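PDB 3HZB: carbohydrate binding protein from Flavobacterium johnsoniae, which binds calcium through a betagamma-crystallin domain, the part present here, and is probably a carbohydrate-binding protein as a whole. Local coordinates for residues S40-L51 with S61-S69. Numbering follows the deposited sequence.
Sequences SLRITQGYQAIL and STVINSDNS. With CA (calcium ion), chain K.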
ATOM      1  N   SER B  40       2.761   6.416  -9.832  1.00 13.08           N
ATOM      2  CA  SER B  40       2.627   5.490  -8.713  1.00 12.96           C
ATOM      3  C   SER B  40       1.730   6.111  -7.654  1.00 13.59           C
ATOM      4  O   SER B  40       1.506   7.327  -7.653  1.00 13.73           O
ATOM      5  CB  SER B  40       4.002   5.110  -8.126  1.00 13.55           C
ATOM      6  OG  SER B  40       4.691   6.212  -7.566  1.00 14.83           O
ATOM      7  N   LEU B  41       1.191   5.272  -6.775  1.00 12.61           N
ATOM      8  CA  LEU B  41       0.299   5.751  -5.728  1.00 13.80           C
ATOM      9  C   LEU B  41       0.385   4.937  -4.454  1.00 12.33           C
ATOM     10  O   LEU B  41       0.521   3.719  -4.493  1.00 12.99           O
ATOM     11  CB  LEU B  41      -1.165   5.691  -6.171  1.00 14.06           C
ATOM     12  CG  LEU B  41      -1.704   6.262  -7.476  1.00 16.79           C
ATOM     13  CD1 LEU B  41      -1.351   5.349  -8.642  1.00 14.48           C
ATOM     14  CD2 LEU B  41      -3.220   6.368  -7.349  1.00 15.11           C
ATOM     15  N   ARG B  42       0.295   5.623  -3.323  1.00 13.17           N
ATOM     16  CA  ARG B  42       0.273   4.945  -2.038  1.00 14.28           C
ATOM     17  C   ARG B  42      -1.181   5.072  -1.615  1.00 15.19           C
ATOM     18  O   ARG B  42      -1.779   6.142  -1.736  1.00 13.64           O
ATOM     19  CB  ARG B  42       1.158   5.646  -1.008  1.00 15.19           C
ATOM     20  CG  ARG B  42       2.642   5.338  -1.115  1.00 15.04           C
ATOM     21  CD  ARG B  42       3.400   6.078  -0.026  1.00 17.22           C
ATOM     22  NE  ARG B  42       4.848   5.955  -0.160  1.00 18.26           N
ATOM     23  CZ  ARG B  42       5.561   4.914   0.257  1.00 18.18           C
ATOM     24  NH1 ARG B  42       4.965   3.884   0.848  1.00 18.06           N
ATOM     25  NH2 ARG B  42       6.877   4.904   0.083  1.00 18.04           N
ATOM     26  N   ILE B  43      -1.766   3.982  -1.144  1.00 15.85           N
ATOM     27  CA  ILE B  43      -3.148   4.051  -0.710  1.00 16.32           C
ATOM     28  C   ILE B  43      -3.338   3.429   0.662  1.00 16.27           C
ATOM     29  O   ILE B  43      -3.053   2.248   0.884  1.00 14.79           O
ATOM     30  CB  ILE B  43      -4.092   3.429  -1.770  1.00 18.71           C
ATOM     31  CG1 ILE B  43      -5.265   2.731  -1.093  1.00 19.48           C
ATOM     32  CG2 ILE B  43      -3.312   2.544  -2.713  1.00 21.91           C
ATOM     33  CD1 ILE B  43      -6.259   2.209  -2.067  1.00 22.21           C
ATOM     34  N   THR B  44      -3.791   4.259   1.595  1.00 16.18           N
ATOM     35  CA  THR B  44      -4.012   3.828   2.964  1.00 16.48           C
ATOM     36  C   THR B  44      -5.165   2.843   3.057  1.00 17.25           C
ATOM     37  O   THR B  44      -6.227   3.034   2.458  1.00 15.75           O
ATOM     38  CB  THR B  44      -4.286   5.038   3.883  1.00 17.00           C
ATOM     39  OG1 THR B  44      -3.130   5.887   3.902  1.00 18.37           O
ATOM     40  CG2 THR B  44      -4.595   4.576   5.307  1.00 16.72           C
ATOM     41  N   GLN B  45      -4.936   1.775   3.809  1.00 17.00           N
ATOM     42  CA  GLN B  45      -5.941   0.746   4.010  1.00 18.61           C
ATOM     43  C   GLN B  45      -7.263   1.395   4.403  1.00 16.39           C
ATOM     44  O   GLN B  45      -7.293   2.320   5.221  1.00 16.70           O
ATOM     45  CB  GLN B  45      -5.487  -0.196   5.120  1.00 20.29           C
ATOM     46  CG  GLN B  45      -6.291  -1.468   5.237  1.00 25.26           C
ATOM     47  CD  GLN B  45      -5.879  -2.268   6.452  1.00 28.33           C
ATOM     48  OE1 GLN B  45      -4.693  -2.340   6.783  1.00 29.22           O
ATOM     49  NE2 GLN B  45      -6.850  -2.879   7.120  1.00 31.64           N
ATOM     50  N   GLY B  46      -8.349   0.911   3.812  1.00 17.60           N
ATOM     51  CA  GLY B  46      -9.662   1.453   4.121  1.00 18.66           C
ATOM     52  C   GLY B  46     -10.125   2.486   3.115  1.00 21.00           C
ATOM     53  O   GLY B  46     -11.253   2.972   3.186  1.00 21.52           O
ATOM     54  N   TYR B  47      -9.252   2.820   2.169  1.00 20.00           N
ATOM     55  CA  TYR B  47      -9.572   3.804   1.144  1.00 20.16           C
ATOM     56  C   TYR B  47      -9.113   3.303  -0.208  1.00 19.03           C
ATOM     57  O   TYR B  47      -8.330   2.362  -0.293  1.00 19.33           O
ATOM     58  CB  TYR B  47      -8.879   5.124   1.468  1.00 21.50           C
ATOM     59  CG  TYR B  47      -9.289   5.665   2.808  1.00 23.19           C
ATOM     60  CD1 TYR B  47     -10.466   6.395   2.954  1.00 24.53           C
ATOM     61  CD2 TYR B  47      -8.538   5.387   3.948  1.00 25.00           C
ATOM     62  CE1 TYR B  47     -10.889   6.833   4.203  1.00 27.86           C
ATOM     63  CE2 TYR B  47      -8.952   5.819   5.205  1.00 26.70           C
ATOM     64  CZ  TYR B  47     -10.128   6.541   5.325  1.00 28.35           C
ATOM     65  OH  TYR B  47     -10.545   6.974   6.562  1.00 29.25           O
ATOM     66  N   GLN B  48      -9.604   3.930  -1.267  1.00 17.74           N
ATOM     67  CA  GLN B  48      -9.218   3.530  -2.609  1.00 16.70           C
ATOM     68  C   GLN B  48      -9.383   4.661  -3.603  1.00 16.04           C
ATOM     69  O   GLN B  48     -10.162   5.590  -3.385  1.00 14.60           O
ATOM     70  CB  GLN B  48     -10.031   2.315  -3.053  1.00 17.16           C
ATOM     71  CG  GLN B  48     -11.525   2.460  -2.859  1.00 20.70           C
ATOM     72  CD  GLN B  48     -12.264   1.161  -3.123  1.00 22.18           C
ATOM     73  OE1 GLN B  48     -13.453   1.035  -2.822  1.00 25.73           O
ATOM     74  NE2 GLN B  48     -11.563   0.190  -3.692  1.00 19.82           N
ATOM     75  N   ALA B  49      -8.627   4.583  -4.692  1.00 15.25           N
ATOM     76  CA  ALA B  49      -8.685   5.600  -5.727  1.00 15.22           C
ATOM     77  C   ALA B  49      -9.238   5.024  -7.021  1.00 14.89           C
ATOM     78  O   ALA B  49      -8.822   3.958  -7.466  1.00 16.09           O
ATOM     79  CB  ALA B  49      -7.297   6.182  -5.974  1.00 15.92           C
ATOM     80  N   ILE B  50     -10.204   5.725  -7.601  1.00 14.01           N
ATOM     81  CA  ILE B  50     -10.777   5.317  -8.874  1.00 13.46           C
ATOM     82  C   ILE B  50     -10.127   6.252  -9.887  1.00 13.63           C
ATOM     83  O   ILE B  50     -10.308   7.470  -9.812  1.00 12.08           O
ATOM     84  CB  ILE B  50     -12.297   5.544  -8.937  1.00 13.05           C
ATOM     85  CG1 ILE B  50     -12.996   4.839  -7.768  1.00 14.10           C
ATOM     86  CG2 ILE B  50     -12.818   5.057 -10.278  1.00 11.05           C
ATOM     87  CD1 ILE B  50     -12.773   3.339  -7.728  1.00 16.83           C
ATOM     88  N   LEU B  51      -9.366   5.691 -10.819  1.00 12.36           N
ATOM     89  CA  LEU B  51      -8.690   6.506 -11.822  1.00 13.27           C
ATOM     90  C   LEU B  51      -9.531   6.608 -13.082  1.00 14.03           C
ATOM     91  O   LEU B  51     -10.238   5.669 -13.443  1.00 15.24           O
ATOM     92  CB  LEU B  51      -7.334   5.892 -12.182  1.00 13.89           C
ATOM     93  CG  LEU B  51      -6.403   5.493 -11.032  1.00 14.50           C
ATOM     94  CD1 LEU B  51      -5.105   4.949 -11.612  1.00 14.92           C
ATOM     95  CD2 LEU B  51      -6.126   6.688 -10.133  1.00 13.63           C
ATOM     96  N   SER B  61     -11.920   3.529 -16.580  1.00 16.05           N
ATOM     97  CA  SER B  61     -11.589   3.653 -15.164  1.00 16.77           C
ATOM     98  C   SER B  61     -10.937   2.382 -14.648  1.00 17.11           C
ATOM     99  O   SER B  61     -10.985   1.334 -15.293  1.00 17.00           O
ATOM    100  CB  SER B  61     -12.850   3.923 -14.328  1.00 18.40           C
ATOM    101  OG  SER B  61     -13.551   5.066 -14.777  1.00 23.55           O
ATOM    102  N   THR B  62     -10.315   2.490 -13.482  1.00 16.99           N
ATOM    103  CA  THR B  62      -9.684   1.349 -12.837  1.00 17.43           C
ATOM    104  C   THR B  62      -9.593   1.694 -11.360  1.00 17.16           C
ATOM    105  O   THR B  62      -9.603   2.870 -10.990  1.00 17.61           O
ATOM    106  CB  THR B  62      -8.269   1.059 -13.396  1.00 18.86           C
ATOM    107  OG1 THR B  62      -7.824  -0.218 -12.917  1.00 19.77           O
ATOM    108  CG2 THR B  62      -7.279   2.130 -12.953  1.00 18.05           C
ATOM    109  N   VAL B  63      -9.525   0.672 -10.517  1.00 16.33           N
ATOM    110  CA  VAL B  63      -9.445   0.893  -9.082  1.00 16.66           C
ATOM    111  C   VAL B  63      -8.067   0.547  -8.544  1.00 16.42           C
ATOM    112  O   VAL B  63      -7.506  -0.494  -8.876  1.00 17.19           O
ATOM    113  CB  VAL B  63     -10.479   0.031  -8.318  1.00 18.13           C
ATOM    114  CG1 VAL B  63     -10.405   0.327  -6.826  1.00 18.14           C
ATOM    115  CG2 VAL B  63     -11.872   0.294  -8.846  1.00 20.55           C
ATOM    116  N   ILE B  64      -7.519   1.433  -7.723  1.00 16.24           N
ATOM    117  CA  ILE B  64      -6.229   1.190  -7.102  1.00 16.05           C
ATOM    118  C   ILE B  64      -6.575   1.090  -5.621  1.00 16.80           C
ATOM    119  O   ILE B  64      -6.839   2.103  -4.971  1.00 16.15           O
ATOM    120  CB  ILE B  64      -5.245   2.362  -7.325  1.00 16.56           C
ATOM    121  CG1 ILE B  64      -5.172   2.717  -8.816  1.00 16.51           C
ATOM    122  CG2 ILE B  64      -3.865   1.982  -6.796  1.00 16.88           C
ATOM    123  CD1 ILE B  64      -4.713   1.579  -9.716  1.00 15.76           C
ATOM    124  N   ASN B  65      -6.601  -0.131  -5.094  1.00 16.99           N
ATOM    125  CA  ASN B  65      -6.952  -0.337  -3.692  1.00 17.37           C
ATOM    126  C   ASN B  65      -5.795  -0.792  -2.806  1.00 17.18           C
ATOM    127  O   ASN B  65      -6.008  -1.240  -1.679  1.00 15.43           O
ATOM    128  CB  ASN B  65      -8.113  -1.325  -3.579  1.00 21.03           C
ATOM    129  CG  ASN B  65      -7.929  -2.532  -4.463  1.00 23.17           C
ATOM    130  OD1 ASN B  65      -6.842  -3.098  -4.533  1.00 24.98           O
ATOM    131  ND2 ASN B  65      -8.998  -2.941  -5.139  1.00 25.75           N
ATOM    132  N   SER B  66      -4.577  -0.668  -3.324  1.00 16.12           N
ATOM    133  CA  SER B  66      -3.362  -1.027  -2.596  1.00 15.92           C
ATOM    134  C   SER B  66      -2.225  -0.317  -3.324  1.00 15.18           C
ATOM    135  O   SER B  66      -2.351  -0.009  -4.511  1.00 14.68           O
ATOM    136  CB  SER B  66      -3.145  -2.546  -2.602  1.00 15.91           C
ATOM    137  OG  SER B  66      -2.978  -3.043  -3.918  1.00 13.94           O
ATOM    138  N   ASP B  67      -1.132  -0.036  -2.619  1.00 15.71           N
ATOM    139  CA  ASP B  67       0.002   0.660  -3.224  1.00 14.32           C
ATOM    140  C   ASP B  67       0.368   0.080  -4.586  1.00 15.23           C
ATOM    141  O   ASP B  67       0.463  -1.139  -4.746  1.00 13.16           O
ATOM    142  CB  ASP B  67       1.240   0.583  -2.318  1.00 14.52           C
ATOM    143  CG  ASP B  67       1.032   1.248  -0.978  1.00 14.98           C
ATOM    144  OD1 ASP B  67       0.098   2.065  -0.854  1.00 14.06           O
ATOM    145  OD2 ASP B  67       1.817   0.963  -0.046  1.00 17.57           O
ATOM    146  N   ASN B  68       0.570   0.961  -5.563  1.00 14.77           N
ATOM    147  CA  ASN B  68       0.956   0.550  -6.909  1.00 14.75           C
ATOM    148  C   ASN B  68       2.231   1.329  -7.214  1.00 15.56           C
ATOM    149  O   ASN B  68       2.199   2.547  -7.380  1.00 12.98           O
ATOM    150  CB  ASN B  68      -0.132   0.910  -7.921  1.00 16.31           C
ATOM    151  CG  ASN B  68       0.115   0.296  -9.284  1.00 16.57           C
ATOM    152  OD1 ASN B  68       1.188   0.458  -9.866  1.00 16.51           O
ATOM    153  ND2 ASN B  68      -0.880  -0.413  -9.802  1.00 17.36           N
ATOM    154  N   SER B  69       3.350   0.617  -7.281  1.00 14.65           N
ATOM    155  CA  SER B  69       4.645   1.245  -7.511  1.00 13.84           C
ATOM    156  C   SER B  69       4.928   1.715  -8.933  1.00 14.58           C
ATOM    157  O   SER B  69       5.890   2.444  -9.157  1.00 15.70           O
ATOM    158  CB  SER B  69       5.760   0.291  -7.075  1.00 14.01           C
ATOM    159  OG  SER B  69       5.727  -0.890  -7.856  1.00 14.46           O
TER
HETATM  160 CA    CA K 117      -0.519   1.423   1.901  1.00 17.07          CA
HETATM  161  O   HOH W   1       2.333   3.040   1.637  1.00 14.46           O
HETATM  162  O   HOH W   2      -0.423   4.211   2.599  1.00 19.11           O
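Asp-67 OD1 is gripped twice: the backbone N of Ile-43 donates to it at 2.7 Å, meeting it nearly along its C-O axis, and a calcium ion lies a long 2.9 Å from the same OD1. Ile-43 O binds that ion too, as does a water, and Ile-43 O and Asp-67 OD1 of the second subunit also bind it, so the metal bridges two copies of the domain. With CG set beside its own backbone N (chi1 -62°), the carboxylate of Asp-67 swings over to strand 40-43. Its OD2 stands 4.4 Å from Arg-42 NH1, beyond a salt bridge; a water in the guanidinium plane spans the gap, accepting from NH1 and donating to OD2. The guanidinium finds its strongest polar partner in Asn-65 of the second subunit, and Arg-42 also makes a cation-pi contact with Tyr-11.

Next to it, Leu-41 and Asn-68 exchange both backbone hydrogen bonds as an isolated antiparallel bridge. The regular ladder lies beyond the 44-47 type II turn, where strands 47-51 and 61-64 run antiparallel at 162°, with Ala-49/Ile-64 and Leu-51/Thr-62 as hydrogen-bonded pairs. On their inner face Leu-51 CD1 reaches Ile-64 CG1 at 3.6 Å and Thr-62 CG2 at 3.8 Å. On the other face Ile-50 and Val-63 lie side by side, Ile-50 CD1 to Val-63 CG2 at a tight 3.4 Å. Segment 61-69 thus leaves one sheet and pairs with the edge of the other, a crossing between sheets consistent with the Greek key of the betagamma-crystallin fold, here with a calcium site shared between two subunits beside the Leu-41/Asn-68 bridge.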